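Local coordinates for protein putative Transcriptional Regulator (Rhodococcus sp., PDB 2IA2) that probably acts as an IclR-family transcriptional regulator, binding DNA through a helix-turn-helix domain and sensing a small effector through a GAF-like C-terminal domain, at residues Leu90-Leu100 with Thr252-Val263; Arg142-Met150 with Tyr166-Leu175. All blocks are in the same frame, centred on the assembly; numbering follows the deposited sequence.

How the contacts relate
Both contacts lie in the C-terminal, GAF-like part of the chain, but they hold different elements, and their centres are 27 Å apart. Contact 1 joins helix 92-107 to helix 246-264 near the middle of the chain, the two helices lying on strands of the six-stranded sheet; six of its twelve touching residues are buried. Contact 2 is peripheral, pairing the turn after edge strand 142-144 with the end of helix 160-169 and the loop beyond it. Along the chain it falls between the two helices of contact 1. Contact 1 combines apolar helix packing with a histidine-carboxylate bond; contact 2 depends on one tyrosine, gripped by aliphatic side chains and a backbone N-H.

Contact 1: Leu90-Leu100 with Thr252-Val263; sequences LSLPEVAQPHL and TATDIEQDLATV
Asp259 OD2 takes two donors: His99 NE2 at 2.7 Å, and a water bound to Val95 O that lies 2.9 Å from the same Asp259 OD2. The bond from His99 is fairly straight (159° at the hydrogen) and Asp259 OD2 lies in the ring plane, but the donor comes from above the carboxylate plane. At the other ring nitrogen, a second water joins His99 ND1 to Asp255 OD2, so both nitrogens are occupied and ring rotation is restrained. With CG anti to the carbonyl carbon (chi1 -63°), the imidazole lies as a knob among Thr252, Asp255, Ile256 and Asp259. The His99 and Ile256 side chains slide past each other in opposite directions, His99 CB 3.6 Å from Ile256 CG1. Replacing the ring by an alanine side chain is likely to leave the Asp259 carboxylate without its imidazole mate and open a gap beside Ile256. One turn back, Val95 forms a second knob: CG1 presses on Asp259 CB at 3.6 Å, while CG2 meets Val263 CG2 tip to tip. Nearer the start of helix 92-107, Leu92 CD1 reaches Leu260 CD2 at 4.0 Å. Pro77 and Leu80 of the second subunit pack on the Leu90 and Val263 end. The segment axes run 9.3 Å apart at 144°, a knobs-into-holes pairing of near-antiparallel helices against the sheet of a GAF-like domain.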
loop_
_atom_site.group_PDB
_atom_site.type_symbol
_atom_site.label_atom_id
_atom_site.label_comp_id
_atom_site.label_asym_id
_atom_site.label_seq_id
_atom_site.Cartn_x
_atom_site.Cartn_y
_atom_site.Cartn_z
ATOM N N LEU A 90 3.229 -1.041 -3.953
ATOM C CA LEU A 90 3.148 -2.109 -4.948
ATOM C C LEU A 90 1.960 -1.952 -5.899
ATOM O O LEU A 90 0.839 -1.669 -5.474
ATOM C CB LEU A 90 3.042 -3.509 -4.267
ATOM C CG LEU A 90 4.197 -3.956 -3.384
ATOM C CD1 LEU A 90 3.977 -5.319 -2.670
ATOM C CD2 LEU A 90 5.492 -3.973 -4.193
ATOM N N SER A 91 2.201 -2.158 -7.191
ATOM C CA SER A 91 1.128 -2.056 -8.176
ATOM C C SER A 91 0.301 -3.338 -8.147
ATOM O O SER A 91 0.706 -4.374 -7.585
ATOM C CB SER A 91 1.740 -1.819 -9.590
ATOM O OG SER A 91 2.538 -2.917 -9.865
ATOM N N LEU A 92 -0.857 -3.307 -8.768
ATOM C CA LEU A 92 -1.562 -4.563 -8.930
ATOM C C LEU A 92 -0.731 -5.701 -9.578
ATOM O O LEU A 92 -0.784 -6.831 -9.096
ATOM C CB LEU A 92 -2.909 -4.352 -9.626
ATOM C CG LEU A 92 -3.508 -5.616 -10.267
ATOM C CD1 LEU A 92 -4.262 -6.402 -9.216
ATOM C CD2 LEU A 92 -4.437 -5.261 -11.457
ATOM N N PRO A 93 -0.032 -5.455 -10.712
ATOM C CA PRO A 93 0.760 -6.569 -11.258
ATOM C C PRO A 93 1.832 -7.121 -10.294
ATOM O O PRO A 93 2.071 -8.317 -10.270
ATOM C CB PRO A 93 1.455 -5.934 -12.487
ATOM C CG PRO A 93 0.575 -4.809 -12.873
ATOM C CD PRO A 93 0.009 -4.274 -11.604
ATOM N N GLU A 94 2.489 -6.256 -9.530
ATOM C CA GLU A 94 3.521 -6.681 -8.580
ATOM C C GLU A 94 2.866 -7.468 -7.427
ATOM O O GLU A 94 3.470 -8.399 -6.904
ATOM C CB GLU A 94 4.246 -5.466 -8.006
ATOM C CG GLU A 94 5.069 -4.724 -9.037
ATOM C CD GLU A 94 5.570 -3.335 -8.551
ATOM O OE1 GLU A 94 4.902 -2.619 -7.774
ATOM O OE2 GLU A 94 6.618 -2.926 -9.037
ATOM N N VAL A 95 1.654 -7.095 -7.022
ATOM C CA VAL A 95 0.954 -7.846 -5.976
ATOM C C VAL A 95 0.563 -9.255 -6.507
ATOM O O VAL A 95 0.821 -10.288 -5.853
ATOM C CB VAL A 95 -0.269 -7.087 -5.447
ATOM C CG1 VAL A 95 -1.177 -8.028 -4.620
ATOM C CG2 VAL A 95 0.169 -5.796 -4.608
ATOM N N ALA A 96 0.007 -9.279 -7.715
ATOM C CA ALA A 96 -0.420 -10.508 -8.402
ATOM C C ALA A 96 0.683 -11.483 -8.758
ATOM O O ALA A 96 0.504 -12.661 -8.587
ATOM C CB ALA A 96 -1.217 -10.145 -9.631
ATOM N N GLN A 97 1.824 -10.999 -9.260
ATOM C CA GLN A 97 2.907 -11.892 -9.734
ATOM C C GLN A 97 3.249 -13.129 -8.869
ATOM O O GLN A 97 3.186 -14.238 -9.372
ATOM C CB GLN A 97 4.172 -11.107 -10.166
ATOM C CG GLN A 97 5.101 -11.875 -11.138
ATOM C CD GLN A 97 4.412 -12.192 -12.482
ATOM O OE1 GLN A 97 3.636 -11.395 -13.001
ATOM N NE2 GLN A 97 4.728 -13.319 -13.046
ATOM N N PRO A 98 3.643 -12.952 -7.587
ATOM C CA PRO A 98 4.025 -14.150 -6.838
ATOM C C PRO A 98 2.862 -15.159 -6.716
ATOM O O PRO A 98 3.097 -16.354 -6.631
ATOM C CB PRO A 98 4.451 -13.625 -5.456
ATOM C CG PRO A 98 4.236 -12.165 -5.454
ATOM C CD PRO A 98 3.768 -11.699 -6.796
ATOM N N HIS A 99 1.640 -14.678 -6.759
ATOM C CA HIS A 99 0.498 -15.534 -6.650
ATOM C C HIS A 99 0.248 -16.280 -7.945
ATOM O O HIS A 99 -0.064 -17.409 -7.919
ATOM C CB HIS A 99 -0.731 -14.757 -6.215
ATOM C CG HIS A 99 -0.604 -14.137 -4.865
ATOM N ND1 HIS A 99 -0.529 -14.869 -3.714
ATOM C CD2 HIS A 99 -0.510 -12.853 -4.492
ATOM C CE1 HIS A 99 -0.401 -14.064 -2.688
ATOM N NE2 HIS A 99 -0.389 -12.831 -3.136
ATOM N N LEU A 100 0.453 -15.626 -9.064
ATOM C CA LEU A 100 0.429 -16.317 -10.376
ATOM C C LEU A 100 1.503 -17.352 -10.464
ATOM O O LEU A 100 1.272 -18.436 -11.015
ATOM C CB LEU A 100 0.600 -15.333 -11.536
ATOM C CG LEU A 100 -0.539 -14.315 -11.653
ATOM C CD1 LEU A 100 -0.333 -13.489 -12.956
ATOM C CD2 LEU A 100 -1.943 -14.945 -11.554
ATOM N N THR A 252 -6.434 -18.428 -5.439
ATOM C CA THR A 252 -5.472 -17.450 -5.908
ATOM C C THR A 252 -6.121 -16.082 -5.970
ATOM O O THR A 252 -5.536 -15.124 -5.534
ATOM C CB THR A 252 -4.926 -17.885 -7.308
ATOM O OG1 THR A 252 -4.206 -19.097 -7.129
ATOM C CG2 THR A 252 -3.980 -16.838 -7.902
ATOM N N ALA A 253 -7.338 -15.995 -6.503
ATOM C CA ALA A 253 -8.045 -14.752 -6.603
ATOM C C ALA A 253 -8.150 -14.131 -5.203
ATOM O O ALA A 253 -7.849 -12.970 -5.038
ATOM C CB ALA A 253 -9.450 -14.978 -7.159
ATOM N N THR A 254 -8.568 -14.914 -4.205
ATOM C CA THR A 254 -8.739 -14.401 -2.859
ATOM C C THR A 254 -7.386 -13.980 -2.193
ATOM O O THR A 254 -7.272 -12.933 -1.526
ATOM C CB THR A 254 -9.554 -15.400 -1.981
ATOM O OG1 THR A 254 -8.769 -16.552 -1.688
ATOM C CG2 THR A 254 -10.774 -15.887 -2.679
ATOM N N ASP A 255 -6.348 -14.776 -2.398
ATOM C CA ASP A 255 -5.007 -14.374 -1.961
ATOM C C ASP A 255 -4.559 -13.032 -2.541
ATOM O O ASP A 255 -3.920 -12.261 -1.848
ATOM C CB ASP A 255 -3.956 -15.404 -2.400
ATOM C CG ASP A 255 -4.126 -16.752 -1.709
ATOM O OD1 ASP A 255 -4.862 -16.831 -0.701
ATOM O OD2 ASP A 255 -3.487 -17.716 -2.167
ATOM N N ILE A 256 -4.829 -12.803 -3.825
ATOM C CA ILE A 256 -4.446 -11.549 -4.489
ATOM C C ILE A 256 -5.277 -10.369 -3.919
ATOM O O ILE A 256 -4.719 -9.314 -3.555
ATOM C CB ILE A 256 -4.577 -11.646 -6.076
ATOM C CG1 ILE A 256 -3.539 -12.614 -6.641
ATOM C CG2 ILE A 256 -4.386 -10.264 -6.768
ATOM C CD1 ILE A 256 -3.662 -12.891 -8.168
ATOM N N GLU A 257 -6.581 -10.578 -3.786
ATOM C CA GLU A 257 -7.484 -9.611 -3.130
ATOM C C GLU A 257 -6.996 -9.166 -1.771
ATOM O O GLU A 257 -7.036 -7.988 -1.458
ATOM C CB GLU A 257 -8.863 -10.233 -2.881
ATOM C CG GLU A 257 -9.637 -10.257 -4.131
ATOM C CD GLU A 257 -11.058 -10.803 -3.932
ATOM O OE1 GLU A 257 -11.339 -11.411 -2.874
ATOM O OE2 GLU A 257 -11.870 -10.631 -4.850
ATOM N N GLN A 258 -6.588 -10.134 -0.967
ATOM C CA GLN A 258 -6.262 -9.861 0.414
ATOM C C GLN A 258 -4.986 -9.031 0.436
ATOM O O GLN A 258 -4.900 -8.092 1.186
ATOM C CB GLN A 258 -6.028 -11.133 1.200
ATOM C CG GLN A 258 -7.285 -11.912 1.433
ATOM C CD GLN A 258 -7.078 -13.041 2.404
ATOM O OE1 GLN A 258 -5.967 -13.241 2.940
ATOM N NE2 GLN A 258 -8.138 -13.783 2.654
ATOM N N ASP A 259 -4.013 -9.373 -0.410
ATOM C CA ASP A 259 -2.748 -8.608 -0.473
ATOM C C ASP A 259 -2.985 -7.203 -1.000
ATOM O O ASP A 259 -2.345 -6.227 -0.599
ATOM C CB ASP A 259 -1.694 -9.341 -1.361
ATOM C CG ASP A 259 -0.872 -10.373 -0.571
ATOM O OD1 ASP A 259 -1.064 -10.472 0.664
ATOM O OD2 ASP A 259 -0.000 -11.024 -1.165
ATOM N N LEU A 260 -3.881 -7.101 -1.944
ATOM C CA LEU A 260 -4.114 -5.816 -2.574
ATOM C C LEU A 260 -4.746 -4.912 -1.534
ATOM O O LEU A 260 -4.446 -3.736 -1.466
ATOM C CB LEU A 260 -5.032 -5.998 -3.765
ATOM C CG LEU A 260 -5.166 -4.978 -4.888
ATOM C CD1 LEU A 260 -3.822 -4.698 -5.638
ATOM C CD2 LEU A 260 -6.222 -5.617 -5.850
ATOM N N ALA A 261 -5.612 -5.475 -0.710
ATOM C CA ALA A 261 -6.274 -4.691 0.309
ATOM C C ALA A 261 -5.257 -4.208 1.331
ATOM O O ALA A 261 -5.326 -3.064 1.740
ATOM C CB ALA A 261 -7.439 -5.496 1.013
ATOM N N THR A 262 -4.329 -5.075 1.733
ATOM C CA THR A 262 -3.314 -4.720 2.724
ATOM C C THR A 262 -2.383 -3.600 2.234
ATOM O O THR A 262 -2.011 -2.680 2.985
ATOM C CB THR A 262 -2.480 -5.973 3.081
ATOM O OG1 THR A 262 -3.377 -7.003 3.525
ATOM C CG2 THR A 262 -1.434 -5.710 4.161
ATOM N N VAL A 263 -1.993 -3.710 0.975
ATOM C CA VAL A 263 -1.107 -2.787 0.338
ATOM C C VAL A 263 -1.757 -1.411 0.279
ATOM O O VAL A 263 -1.107 -0.395 0.557
ATOM C CB VAL A 263 -0.731 -3.298 -1.112
ATOM C CG1 VAL A 263 -0.099 -2.189 -1.928
ATOM C CG2 VAL A 263 0.211 -4.531 -1.006
HETATM O O HOH W 1 1.823 -10.111 -3.179
HETATM O O HOH W 2 -1.609 -18.767 -5.839
HETATM O O HOH W 3 -1.344 -17.708 -3.496
#

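Contact 2: Arg142-Met150 with Tyr166-Leu175; sequences RLPAYATSM and YLEKLDIQRL
Tyr146 packs against Leu170, Ile172 and Leu175 in a largely apolar contact at the periphery of the GAF-like domain, where the turn after edge strand 142-144 meets the end of helix 160-169 and the loop that follows. The phenol is the centre of it. Its CG sits between the backbone N and the carbonyl carbon (chi1 81°), a rotamer that sends the ring across to the 166-175 segment. Leu170 crosses the near end of the ring, CD2 touching Tyr146 CB at 3.7 Å and CD1 lying beside CD2 of the ring. Ile172 has its CA over one ring face, and its CG2 comes within 4.0 Å of Tyr146 CE1. Beyond them Leu175, whose CG is anti to the carbonyl carbon (chi1 -54°), brings one methyl to both Tyr146 and Ala147: CD1 is 3.5 Å from Ala147 CB and 3.7 Å from Tyr146 OH. Leu186 of helix 183-196 also packs on Tyr146 and Leu170, tying the pair to a third element.

The one direct hydrogen bond across the contact is at the far end of the phenol. Gln173 N donates to Tyr146 OH at 3.0 Å, with an angle of 151° at the hydrogen. A water near the ring plane adds a second partner for this hydroxyl, 2.7 Å from Tyr146 OH, and binds Gln173 OE1 weakly. At the near end, Tyr166 OH approaches the edge of the Tyr146 ring, 3.3 Å from Tyr146 CB, and holds another water at 2.6 Å from Tyr166 OH; that water accepts a weak bond from Tyr146 N. The aliphatic contacts thus position the ring, while the backbone donor ties the hydroxyl to the loop, so Tyr146 joins the loop after helix 160-169 to the turn through both apolar packing and one backbone hydrogen bond.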
loop_
_atom_site.group_PDB
_atom_site.type_symbol
_atom_site.label_atom_id
_atom_site.label_comp_id
_atom_site.label_asym_id
_atom_site.label_seq_id
_atom_site.Cartn_x
_atom_site.Cartn_y
_atom_site.Cartn_z
ATOM N N ARG A 142 -4.372 -6.660 -25.831
ATOM C CA ARG A 142 -5.790 -6.490 -25.666
ATOM C C ARG A 142 -6.574 -7.551 -26.408
ATOM O O ARG A 142 -6.170 -7.987 -27.457
ATOM C CB ARG A 142 -6.226 -5.133 -26.146
ATOM C CG ARG A 142 -5.476 -4.026 -25.555
ATOM C CD ARG A 142 -6.046 -2.689 -25.839
ATOM N NE ARG A 142 -5.282 -1.727 -25.102
ATOM C CZ ARG A 142 -5.749 -0.940 -24.161
ATOM N NH1 ARG A 142 -7.019 -0.956 -23.837
ATOM N NH2 ARG A 142 -4.932 -0.141 -23.537
ATOM N N LEU A 143 -7.696 -7.946 -25.847
ATOM C CA LEU A 143 -8.589 -8.910 -26.462
ATOM C C LEU A 143 -10.012 -8.396 -26.182
ATOM O O LEU A 143 -10.228 -7.677 -25.199
ATOM C CB LEU A 143 -8.370 -10.302 -25.867
ATOM C CG LEU A 143 -7.063 -11.052 -26.197
ATOM C CD1 LEU A 143 -7.066 -12.357 -25.487
ATOM C CD2 LEU A 143 -6.981 -11.343 -27.704
ATOM N N PRO A 144 -10.984 -8.716 -27.061
ATOM C CA PRO A 144 -12.356 -8.252 -26.747
ATOM C C PRO A 144 -12.911 -8.866 -25.460
ATOM O O PRO A 144 -12.782 -10.043 -25.255
ATOM C CB PRO A 144 -13.162 -8.664 -27.984
ATOM C CG PRO A 144 -12.333 -9.775 -28.665
ATOM C CD PRO A 144 -10.894 -9.418 -28.368
ATOM N N ALA A 145 -13.497 -8.048 -24.584
ATOM C CA ALA A 145 -14.023 -8.512 -23.313
ATOM C C ALA A 145 -15.082 -9.612 -23.438
ATOM O O ALA A 145 -15.096 -10.579 -22.630
ATOM C CB ALA A 145 -14.553 -7.309 -22.475
ATOM N N TYR A 146 -15.972 -9.474 -24.433
ATOM C CA TYR A 146 -17.098 -10.426 -24.646
ATOM C C TYR A 146 -16.704 -11.861 -24.962
ATOM O O TYR A 146 -17.521 -12.767 -24.817
ATOM C CB TYR A 146 -18.076 -9.940 -25.739
ATOM C CG TYR A 146 -17.656 -10.209 -27.171
ATOM C CD1 TYR A 146 -18.043 -11.379 -27.821
ATOM C CD2 TYR A 146 -16.878 -9.281 -27.875
ATOM C CE1 TYR A 146 -17.662 -11.629 -29.161
ATOM C CE2 TYR A 146 -16.491 -9.495 -29.192
ATOM C CZ TYR A 146 -16.897 -10.672 -29.837
ATOM O OH TYR A 146 -16.536 -10.901 -31.143
ATOM N N ALA A 147 -15.482 -12.067 -25.436
ATOM C CA ALA A 147 -15.071 -13.370 -25.927
ATOM C C ALA A 147 -13.973 -14.016 -25.078
ATOM O O ALA A 147 -13.383 -15.022 -25.486
ATOM C CB ALA A 147 -14.642 -13.276 -27.440
ATOM N N THR A 148 -13.728 -13.461 -23.884
ATOM C CA THR A 148 -12.721 -13.998 -22.964
ATOM C C THR A 148 -13.368 -14.241 -21.610
ATOM O O THR A 148 -14.371 -13.583 -21.283
ATOM C CB THR A 148 -11.560 -12.989 -22.791
ATOM O OG1 THR A 148 -12.115 -11.784 -22.295
ATOM C CG2 THR A 148 -10.871 -12.726 -24.115
ATOM N N SER A 149 -12.798 -15.155 -20.829
ATOM C CA SER A 149 -13.312 -15.470 -19.527
ATOM C C SER A 149 -13.088 -14.304 -18.586
ATOM O O SER A 149 -13.977 -13.940 -17.861
ATOM C CB SER A 149 -12.721 -16.800 -18.965
ATOM O OG SER A 149 -11.314 -16.729 -18.699
HETATM N N MSE A 150 -11.887 -13.715 -18.615
HETATM C CA MSE A 150 -11.599 -12.517 -17.831
HETATM C C MSE A 150 -12.531 -11.343 -18.234
HETATM O O MSE A 150 -13.015 -10.627 -17.385
HETATM C CB MSE A 150 -10.126 -12.125 -18.001
HETATM C CG MSE A 150 -9.261 -13.105 -17.237
HETATM SE SE MSE A 150 -7.397 -12.628 -17.061
HETATM C CE MSE A 150 -6.850 -12.654 -18.918
ATOM N N TYR A 166 -22.640 -0.807 -22.810
ATOM C CA TYR A 166 -21.648 -1.652 -23.461
ATOM C C TYR A 166 -22.283 -2.643 -24.444
ATOM O O TYR A 166 -21.771 -2.854 -25.563
ATOM C CB TYR A 166 -20.850 -2.434 -22.399
ATOM C CG TYR A 166 -20.105 -3.587 -23.016
ATOM C CD1 TYR A 166 -18.865 -3.386 -23.630
ATOM C CD2 TYR A 166 -20.640 -4.858 -23.019
ATOM C CE1 TYR A 166 -18.154 -4.427 -24.190
ATOM C CE2 TYR A 166 -19.944 -5.920 -23.584
ATOM C CZ TYR A 166 -18.713 -5.699 -24.172
ATOM O OH TYR A 166 -18.030 -6.742 -24.757
ATOM N N LEU A 167 -23.382 -3.262 -24.015
ATOM C CA LEU A 167 -24.024 -4.309 -24.790
ATOM C C LEU A 167 -24.775 -3.718 -25.967
ATOM O O LEU A 167 -24.830 -4.330 -27.021
ATOM C CB LEU A 167 -24.992 -5.105 -23.935
ATOM C CG LEU A 167 -24.374 -6.073 -22.941
ATOM C CD1 LEU A 167 -25.487 -6.588 -22.044
ATOM C CD2 LEU A 167 -23.684 -7.206 -23.711
ATOM N N GLU A 168 -25.334 -2.524 -25.781
ATOM C CA GLU A 168 -25.936 -1.773 -26.896
ATOM C C GLU A 168 -24.916 -1.435 -28.004
ATOM O O GLU A 168 -25.181 -1.612 -29.182
ATOM C CB GLU A 168 -26.571 -0.489 -26.355
ATOM C CG GLU A 168 -27.743 0.036 -27.170
ATOM C CD GLU A 168 -28.531 1.117 -26.418
ATOM O OE1 GLU A 168 -28.375 1.241 -25.162
ATOM O OE2 GLU A 168 -29.311 1.845 -27.090
ATOM N N LYS A 169 -23.744 -0.970 -27.593
ATOM C CA LYS A 169 -22.670 -0.578 -28.488
ATOM C C LYS A 169 -21.924 -1.767 -29.163
ATOM O O LYS A 169 -21.258 -1.589 -30.181
ATOM C CB LYS A 169 -21.685 0.337 -27.720
ATOM C CG LYS A 169 -20.403 0.685 -28.513
ATOM C CD LYS A 169 -19.932 2.131 -28.316
ATOM C CE LYS A 169 -18.903 2.251 -27.183
ATOM N NZ LYS A 169 -18.726 3.689 -26.749
ATOM N N LEU A 170 -22.034 -2.967 -28.597
ATOM C CA LEU A 170 -21.197 -4.097 -29.003
ATOM C C LEU A 170 -21.583 -4.702 -30.343
ATOM O O LEU A 170 -22.761 -4.950 -30.632
ATOM C CB LEU A 170 -21.200 -5.192 -27.927
ATOM C CG LEU A 170 -20.316 -6.427 -28.162
ATOM C CD1 LEU A 170 -18.870 -6.104 -28.377
ATOM C CD2 LEU A 170 -20.477 -7.393 -27.004
ATOM N N ASP A 171 -20.555 -4.937 -31.141
ATOM C CA ASP A 171 -20.632 -5.664 -32.420
ATOM C C ASP A 171 -20.078 -7.068 -32.137
ATOM O O ASP A 171 -18.866 -7.271 -32.191
ATOM C CB ASP A 171 -19.745 -4.903 -33.429
ATOM C CG ASP A 171 -19.743 -5.503 -34.842
ATOM O OD1 ASP A 171 -20.557 -6.428 -35.126
ATOM O OD2 ASP A 171 -18.910 -5.009 -35.667
ATOM N N ILE A 172 -20.951 -8.020 -31.807
ATOM C CA ILE A 172 -20.545 -9.401 -31.531
ATOM C C ILE A 172 -20.156 -10.057 -32.841
ATOM O O ILE A 172 -20.984 -10.131 -33.730
ATOM C CB ILE A 172 -21.715 -10.222 -30.914
ATOM C CG1 ILE A 172 -22.117 -9.663 -29.548
ATOM C CG2 ILE A 172 -21.345 -11.708 -30.796
ATOM C CD1 ILE A 172 -23.479 -10.107 -29.048
ATOM N N GLN A 173 -18.917 -10.515 -32.975
ATOM C CA GLN A 173 -18.478 -11.249 -34.188
ATOM C C GLN A 173 -18.464 -12.763 -33.970
ATOM O O GLN A 173 -18.240 -13.218 -32.859
ATOM C CB GLN A 173 -17.090 -10.799 -34.627
ATOM C CG GLN A 173 -16.910 -9.318 -34.570
ATOM C CD GLN A 173 -15.861 -8.826 -35.519
ATOM O OE1 GLN A 173 -14.666 -9.119 -35.371
ATOM N NE2 GLN A 173 -16.294 -8.052 -36.505
ATOM N N ARG A 174 -18.711 -13.544 -35.022
ATOM C CA ARG A 174 -18.648 -15.009 -34.914
ATOM C C ARG A 174 -17.188 -15.403 -35.048
ATOM O O ARG A 174 -16.708 -15.621 -36.152
ATOM C CB ARG A 174 -19.490 -15.685 -35.998
ATOM N N LEU A 175 -16.466 -15.460 -33.936
ATOM C CA LEU A 175 -15.043 -15.808 -33.955
ATOM C C LEU A 175 -14.754 -17.303 -34.205
ATOM O O LEU A 175 -13.770 -17.646 -34.870
ATOM C CB LEU A 175 -14.354 -15.329 -32.654
ATOM C CG LEU A 175 -14.506 -13.844 -32.271
ATOM C CD1 LEU A 175 -13.892 -13.533 -30.894
ATOM C CD2 LEU A 175 -13.895 -12.940 -33.348
HETATM O O HOH W 4 -15.853 -6.574 -26.125
HETATM O O HOH W 5 -14.724 -9.081 -31.969
#